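Local coordinates for hemolysin activator protein CdiB (Acinetobacter baumannii ACICU, PDB 6WIL) that probably secretes its partner CdiA toxin across the outer membrane as the TpsB-type, Omp85-superfamily transporter of a contact-dependent growth inhibition system, at residues L8-R17 / P451-S462. Residues are numbered along the deposited sequence; the frame is centred on the assembly and turned at random.
Sequences LPSQVLQDQR and PNDRFYIGGRYS
Tyr461 packs against the last turn of the segment 8-17, one ring face turned to the backbone at Gln16 and Arg17, with Arg460 CG over the opposite face. Leu13 meets the ring at its edge, CD1 3.7 Å from Tyr461 CE2, while the Tyr461 and Arg17 side chains lie side by side, pointing the same way, with Tyr461 OH 3.3 Å from Arg17 CG. Gln16 extends past Tyr461 CB, its chain straight beyond CG (chi2 -174°). Its OE1 comes 3.3 Å from Tyr461 CB, the amide plane standing 73° from the ring, and NE2 lies 3.5 Å from Tyr456 O. Farther along, Val12 CG2 sits over one face of the Tyr456 ring in a CH-pi contact, 3.7 Å from its centroid. A hydrogen bond, modelled very short at 2.5 Å, runs from Tyr456 OH to Pro451 O in the ring plane and may steady the ring. Leu8 divides its branches, CD1 against Pro451 CB and the Asn452 amide, CD2 3.6 Å from Tyr456 OH. Toward the barrel wall, Gln14 NE2 hydrogen-bonds to Ser270 OG and Asn289 OD1. The arrangement is characteristic of FhaC-type TpsB transporters, in which an N-terminal plug helix inside the 16-stranded barrel packs against inward-folded loop L6, whose VRGF motif directly follows this segment.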
ATOM      1  N   LEU A   8     -10.763   0.309 -27.916  1.00 67.24           N
ATOM      2  CA  LEU A   8     -10.061  -0.585 -26.997  1.00 76.33           C
ATOM      3  C   LEU A   8      -8.657  -0.091 -26.647  1.00 76.13           C
ATOM      4  O   LEU A   8      -8.257  -0.191 -25.480  1.00 64.93           O
ATOM      5  CB  LEU A   8      -9.990  -2.003 -27.575  1.00 69.82           C
ATOM      6  CG  LEU A   8      -9.364  -3.080 -26.678  1.00 72.84           C
ATOM      7  CD1 LEU A   8     -10.381  -3.656 -25.700  1.00 62.85           C
ATOM      8  CD2 LEU A   8      -8.724  -4.181 -27.513  1.00 64.42           C
ATOM      9  N   PRO A   9      -7.874   0.437 -27.599  1.00 79.78           N
ATOM     10  CA  PRO A   9      -6.578   1.025 -27.205  1.00 66.58           C
ATOM     11  C   PRO A   9      -6.703   2.150 -26.188  1.00 63.65           C
ATOM     12  O   PRO A   9      -5.978   2.156 -25.185  1.00 60.25           O
ATOM     13  CB  PRO A   9      -6.005   1.516 -28.541  1.00 66.76           C
ATOM     14  CG  PRO A   9      -6.587   0.603 -29.542  1.00 72.31           C
ATOM     15  CD  PRO A   9      -7.983   0.332 -29.069  1.00 65.47           C
ATOM     16  N   SER A  10      -7.608   3.106 -26.418  1.00 68.34           N
ATOM     17  CA  SER A  10      -7.738   4.236 -25.501  1.00 61.19           C
ATOM     18  C   SER A  10      -8.242   3.805 -24.128  1.00 46.32           C
ATOM     19  O   SER A  10      -7.876   4.419 -23.120  1.00 62.02           O
ATOM     20  CB  SER A  10      -8.668   5.296 -26.095  1.00 71.82           C
ATOM     21  OG  SER A  10      -7.948   6.242 -26.868  1.00 75.97           O
ATOM     22  N   GLN A  11      -9.077   2.766 -24.065  1.00 54.09           N
ATOM     23  CA  GLN A  11      -9.601   2.309 -22.781  1.00 62.98           C
ATOM     24  C   GLN A  11      -8.570   1.513 -21.990  1.00 64.83           C
ATOM     25  O   GLN A  11      -8.572   1.565 -20.756  1.00 68.46           O
ATOM     26  CB  GLN A  11     -10.866   1.472 -22.991  1.00 66.28           C
ATOM     27  CG  GLN A  11     -12.166   2.164 -22.576  1.00 79.37           C
ATOM     28  CD  GLN A  11     -12.388   2.170 -21.068  1.00 80.57           C
ATOM     29  OE1 GLN A  11     -11.493   1.839 -20.290  1.00 88.93           O
ATOM     30  NE2 GLN A  11     -13.594   2.542 -20.650  1.00 73.69           N
ATOM     31  N   VAL A  12      -7.695   0.772 -22.674  1.00 55.31           N
ATOM     32  CA  VAL A  12      -6.608   0.077 -21.987  1.00 55.78           C
ATOM     33  C   VAL A  12      -5.667   1.084 -21.338  1.00 63.44           C
ATOM     34  O   VAL A  12      -5.293   0.951 -20.165  1.00 54.42           O
ATOM     35  CB  VAL A  12      -5.859  -0.847 -22.966  1.00 53.67           C
ATOM     36  CG1 VAL A  12      -4.476  -1.189 -22.429  1.00 49.32           C
ATOM     37  CG2 VAL A  12      -6.660  -2.114 -23.216  1.00 47.98           C
ATOM     38  N   LEU A  13      -5.272   2.110 -22.096  1.00 56.35           N
ATOM     39  CA  LEU A  13      -4.388   3.139 -21.559  1.00 56.00           C
ATOM     40  C   LEU A  13      -5.045   3.892 -20.411  1.00 64.98           C
ATOM     41  O   LEU A  13      -4.358   4.317 -19.474  1.00 60.43           O
ATOM     42  CB  LEU A  13      -3.982   4.107 -22.671  1.00 50.17           C
ATOM     43  CG  LEU A  13      -2.923   5.153 -22.316  1.00 82.63           C
ATOM     44  CD1 LEU A  13      -1.518   4.566 -22.405  1.00 65.45           C
ATOM     45  CD2 LEU A  13      -3.063   6.384 -23.198  1.00 79.49           C
ATOM     46  N   GLN A  14      -6.366   4.067 -20.463  1.00 54.25           N
ATOM     47  CA  GLN A  14      -7.076   4.712 -19.364  1.00 48.15           C
ATOM     48  C   GLN A  14      -7.055   3.846 -18.108  1.00 43.27           C
ATOM     49  O   GLN A  14      -6.859   4.356 -17.000  1.00 55.79           O
ATOM     50  CB  GLN A  14      -8.512   5.029 -19.785  1.00 48.64           C
ATOM     51  CG  GLN A  14      -9.482   5.289 -18.639  1.00 48.89           C
ATOM     52  CD  GLN A  14      -9.272   6.635 -17.964  1.00 62.82           C
ATOM     53  OE1 GLN A  14      -8.443   7.440 -18.391  1.00 65.99           O
ATOM     54  NE2 GLN A  14     -10.033   6.886 -16.904  1.00 62.46           N
ATOM     55  N   ASP A  15      -7.241   2.531 -18.263  1.00 59.80           N
ATOM     56  CA  ASP A  15      -7.215   1.640 -17.104  1.00 46.69           C
ATOM     57  C   ASP A  15      -5.835   1.607 -16.459  1.00 50.90           C
ATOM     58  O   ASP A  15      -5.722   1.636 -15.227  1.00 53.93           O
ATOM     59  CB  ASP A  15      -7.650   0.231 -17.507  1.00 53.11           C
ATOM     60  CG  ASP A  15      -9.139   0.129 -17.775  1.00 76.77           C
ATOM     61  OD1 ASP A  15      -9.818   1.178 -17.785  1.00 85.34           O
ATOM     62  OD2 ASP A  15      -9.634  -1.002 -17.968  1.00 91.46           O
ATOM     63  N   GLN A  16      -4.776   1.536 -17.271  1.00 49.41           N
ATOM     64  CA  GLN A  16      -3.422   1.576 -16.725  1.00 46.88           C
ATOM     65  C   GLN A  16      -3.165   2.890 -15.997  1.00 51.09           C
ATOM     66  O   GLN A  16      -2.594   2.900 -14.899  1.00 51.44           O
ATOM     67  CB  GLN A  16      -2.394   1.371 -17.839  1.00 45.76           C
ATOM     68  CG  GLN A  16      -2.462   0.014 -18.530  1.00 52.57           C
ATOM     69  CD  GLN A  16      -1.334  -0.188 -19.531  1.00 59.00           C
ATOM     70  OE1 GLN A  16      -0.815   0.771 -20.103  1.00 65.44           O
ATOM     71  NE2 GLN A  16      -0.942  -1.441 -19.735  1.00 55.03           N
ATOM     72  N   ARG A  17      -3.581   4.009 -16.595  1.00 46.64           N
ATOM     73  CA  ARG A  17      -3.431   5.302 -15.934  1.00 56.27           C
ATOM     74  C   ARG A  17      -4.254   5.362 -14.653  1.00 50.03           C
ATOM     75  O   ARG A  17      -3.813   5.934 -13.649  1.00 48.88           O
ATOM     76  CB  ARG A  17      -3.839   6.427 -16.885  1.00 52.49           C
ATOM     77  CG  ARG A  17      -3.540   7.822 -16.352  1.00 72.39           C
ATOM     78  CD  ARG A  17      -4.313   8.893 -17.103  1.00 65.34           C
ATOM     79  NE  ARG A  17      -5.693   9.002 -16.635  1.00 77.49           N
ATOM     80  CZ  ARG A  17      -6.069   9.725 -15.584  1.00 78.56           C
ATOM     81  NH1 ARG A  17      -5.165  10.404 -14.888  1.00 74.09           N
ATOM     82  NH2 ARG A  17      -7.345   9.768 -15.227  1.00 71.73           N
ATOM     83  N   PRO A 451     -11.803  -8.843 -24.479  1.00 67.76           N
ATOM     84  CA  PRO A 451     -10.587  -8.065 -24.790  1.00 73.83           C
ATOM     85  C   PRO A 451     -10.137  -7.105 -23.693  1.00 71.47           C
ATOM     86  O   PRO A 451      -8.932  -7.016 -23.426  1.00 60.27           O
ATOM     87  CB  PRO A 451     -10.981  -7.321 -26.072  1.00 76.17           C
ATOM     88  CG  PRO A 451     -11.957  -8.232 -26.730  1.00 65.99           C
ATOM     89  CD  PRO A 451     -12.745  -8.859 -25.614  1.00 66.27           C
ATOM     90  N   ASN A 452     -11.058  -6.387 -23.045  1.00 60.13           N
ATOM     91  CA  ASN A 452     -10.649  -5.389 -22.059  1.00 63.57           C
ATOM     92  C   ASN A 452     -10.022  -6.007 -20.816  1.00 65.01           C
ATOM     93  O   ASN A 452      -9.265  -5.324 -20.117  1.00 53.30           O
ATOM     94  CB  ASN A 452     -11.843  -4.530 -21.652  1.00 75.82           C
ATOM     95  CG  ASN A 452     -12.637  -4.053 -22.841  1.00 91.16           C
ATOM     96  OD1 ASN A 452     -13.234  -4.856 -23.557  1.00 94.60           O
ATOM     97  ND2 ASN A 452     -12.662  -2.738 -23.056  1.00 77.28           N
ATOM     98  N   ASP A 453     -10.316  -7.272 -20.521  1.00 64.84           N
ATOM     99  CA  ASP A 453      -9.775  -7.938 -19.341  1.00 54.36           C
ATOM    100  C   ASP A 453      -8.361  -8.465 -19.541  1.00 51.21           C
ATOM    101  O   ASP A 453      -7.781  -9.002 -18.592  1.00 55.64           O
ATOM    102  CB  ASP A 453     -10.684  -9.098 -18.923  1.00 66.20           C
ATOM    103  CG  ASP A 453     -11.794  -8.663 -17.991  1.00 75.58           C
ATOM    104  OD1 ASP A 453     -11.660  -7.589 -17.367  1.00 78.91           O
ATOM    105  OD2 ASP A 453     -12.794  -9.402 -17.873  1.00 87.76           O
ATOM    106  N   ARG A 454      -7.791  -8.326 -20.733  1.00 44.01           N
ATOM    107  CA  ARG A 454      -6.498  -8.924 -21.013  1.00 51.86           C
ATOM    108  C   ARG A 454      -5.364  -8.088 -20.426  1.00 59.34           C
ATOM    109  O   ARG A 454      -5.540  -6.938 -20.013  1.00 65.65           O
ATOM    110  CB  ARG A 454      -6.303  -9.097 -22.516  1.00 58.52           C
ATOM    111  CG  ARG A 454      -7.310 -10.029 -23.156  1.00 61.98           C
ATOM    112  CD  ARG A 454      -6.761 -10.599 -24.446  1.00 84.81           C
ATOM    113  NE  ARG A 454      -6.876  -9.679 -25.573  1.00 88.01           N
ATOM    114  CZ  ARG A 454      -7.795  -9.783 -26.527  1.00 82.80           C
ATOM    115  NH1 ARG A 454      -8.682 -10.770 -26.491  1.00 67.57           N
ATOM    116  NH2 ARG A 454      -7.827  -8.902 -27.519  1.00 82.59           N
ATOM    117  N   PHE A 455      -4.180  -8.695 -20.397  1.00 46.13           N
ATOM    118  CA  PHE A 455      -2.964  -8.065 -19.901  1.00 39.21           C
ATOM    119  C   PHE A 455      -2.183  -7.524 -21.094  1.00 58.88           C
ATOM    120  O   PHE A 455      -1.796  -8.289 -21.982  1.00 48.92           O
ATOM    121  CB  PHE A 455      -2.133  -9.076 -19.111  1.00 50.19           C
ATOM    122  CG  PHE A 455      -1.043  -8.465 -18.279  1.00 44.37           C
ATOM    123  CD1 PHE A 455       0.187  -8.164 -18.838  1.00 42.43           C
ATOM    124  CD2 PHE A 455      -1.237  -8.224 -16.930  1.00 41.78           C
ATOM    125  CE1 PHE A 455       1.197  -7.620 -18.071  1.00 40.40           C
ATOM    126  CE2 PHE A 455      -0.231  -7.680 -16.157  1.00 41.00           C
ATOM    127  CZ  PHE A 455       0.987  -7.377 -16.728  1.00 44.97           C
ATOM    128  N   TYR A 456      -1.956  -6.213 -21.113  1.00 48.88           N
ATOM    129  CA  TYR A 456      -1.325  -5.534 -22.236  1.00 43.19           C
ATOM    130  C   TYR A 456       0.060  -5.036 -21.840  1.00 50.65           C
ATOM    131  O   TYR A 456       0.274  -4.618 -20.697  1.00 56.25           O
ATOM    132  CB  TYR A 456      -2.196  -4.367 -22.717  1.00 39.00           C
ATOM    133  CG  TYR A 456      -3.526  -4.811 -23.286  1.00 41.99           C
ATOM    134  CD1 TYR A 456      -4.595  -5.120 -22.452  1.00 42.23           C
ATOM    135  CD2 TYR A 456      -3.709  -4.932 -24.656  1.00 49.30           C
ATOM    136  CE1 TYR A 456      -5.811  -5.536 -22.971  1.00 49.60           C
ATOM    137  CE2 TYR A 456      -4.920  -5.348 -25.186  1.00 40.34           C
ATOM    138  CZ  TYR A 456      -5.966  -5.647 -24.340  1.00 52.44           C
ATOM    139  OH  TYR A 456      -7.165  -6.058 -24.874  1.00 50.99           O
ATOM    140  N   ILE A 457       0.986  -5.099 -22.784  1.00 51.81           N
ATOM    141  CA  ILE A 457       2.388  -4.682 -22.552  1.00 53.27           C
ATOM    142  C   ILE A 457       2.853  -3.818 -23.712  1.00 51.64           C
ATOM    143  O   ILE A 457       2.466  -4.078 -24.805  1.00 52.42           O
ATOM    144  CB  ILE A 457       3.298  -5.895 -22.326  1.00 53.90           C
ATOM    145  CG1 ILE A 457       3.287  -6.869 -23.496  1.00 51.13           C
ATOM    146  CG2 ILE A 457       2.945  -6.598 -21.042  1.00 38.86           C
ATOM    147  CD1 ILE A 457       4.122  -8.077 -23.249  1.00 48.18           C
ATOM    148  N   GLY A 458       3.718  -2.863 -23.421  1.00 58.80           N
ATOM    149  CA  GLY A 458       4.263  -1.907 -24.395  1.00 60.21           C
ATOM    150  C   GLY A 458       3.652  -0.537 -24.208  1.00 78.45           C
ATOM    151  O   GLY A 458       2.519  -0.368 -24.581  1.00 88.69           O
ATOM    152  N   GLY A 459       4.395   0.397 -23.631  1.00 62.21           N
ATOM    153  CA  GLY A 459       3.910   1.750 -23.324  1.00 57.79           C
ATOM    154  C   GLY A 459       4.467   2.230 -21.995  1.00 54.81           C
ATOM    155  O   GLY A 459       5.131   1.480 -21.350  1.00 43.30           O
ATOM    156  N   ARG A 460       4.114   3.429 -21.566  1.00 49.10           N
ATOM    157  CA  ARG A 460       4.697   4.019 -20.363  1.00 42.36           C
ATOM    158  C   ARG A 460       4.287   3.305 -19.079  1.00 43.62           C
ATOM    159  O   ARG A 460       4.942   3.489 -18.050  1.00 56.33           O
ATOM    160  CB  ARG A 460       4.308   5.495 -20.272  1.00 55.62           C
ATOM    161  CG  ARG A 460       2.917   5.744 -19.701  1.00 59.22           C
ATOM    162  CD  ARG A 460       2.373   7.126 -20.065  1.00 65.75           C
ATOM    163  NE  ARG A 460       2.802   8.181 -19.148  1.00 81.49           N
ATOM    164  CZ  ARG A 460       3.770   9.053 -19.411  1.00 92.55           C
ATOM    165  NH1 ARG A 460       4.418   8.997 -20.567  1.00 83.84           N
ATOM    166  NH2 ARG A 460       4.090   9.982 -18.518  1.00 74.21           N
ATOM    167  N   TYR A 461       3.220   2.514 -19.098  1.00 57.24           N
ATOM    168  CA  TYR A 461       2.722   1.892 -17.880  1.00 57.26           C
ATOM    169  C   TYR A 461       3.072   0.422 -17.777  1.00 53.14           C
ATOM    170  O   TYR A 461       2.930  -0.166 -16.699  1.00 57.60           O
ATOM    171  CB  TYR A 461       1.200   2.037 -17.785  1.00 47.28           C
ATOM    172  CG  TYR A 461       0.706   3.457 -17.828  1.00 62.90           C
ATOM    173  CD1 TYR A 461       0.920   4.322 -16.759  1.00 62.66           C
ATOM    174  CD2 TYR A 461      -0.005   3.931 -18.923  1.00 61.00           C
ATOM    175  CE1 TYR A 461       0.453   5.625 -16.791  1.00 62.75           C
ATOM    176  CE2 TYR A 461      -0.477   5.234 -18.962  1.00 68.61           C
ATOM    177  CZ  TYR A 461      -0.246   6.078 -17.896  1.00 69.80           C
ATOM    178  OH  TYR A 461      -0.714   7.377 -17.932  1.00 78.91           O
ATOM    179  N   SER A 462       3.502  -0.184 -18.858  1.00 51.73           N
ATOM    180  CA  SER A 462       3.756  -1.614 -18.831  1.00 63.48           C
ATOM    181  C   SER A 462       5.180  -1.976 -19.190  1.00 49.40           C
ATOM    182  O   SER A 462       5.856  -2.592 -18.377  1.00 61.67           O
ATOM    183  CB  SER A 462       2.772  -2.346 -19.779  1.00 50.72           C
ATOM    184  OG  SER A 462       2.580  -1.662 -20.988  1.00 65.95           O
TER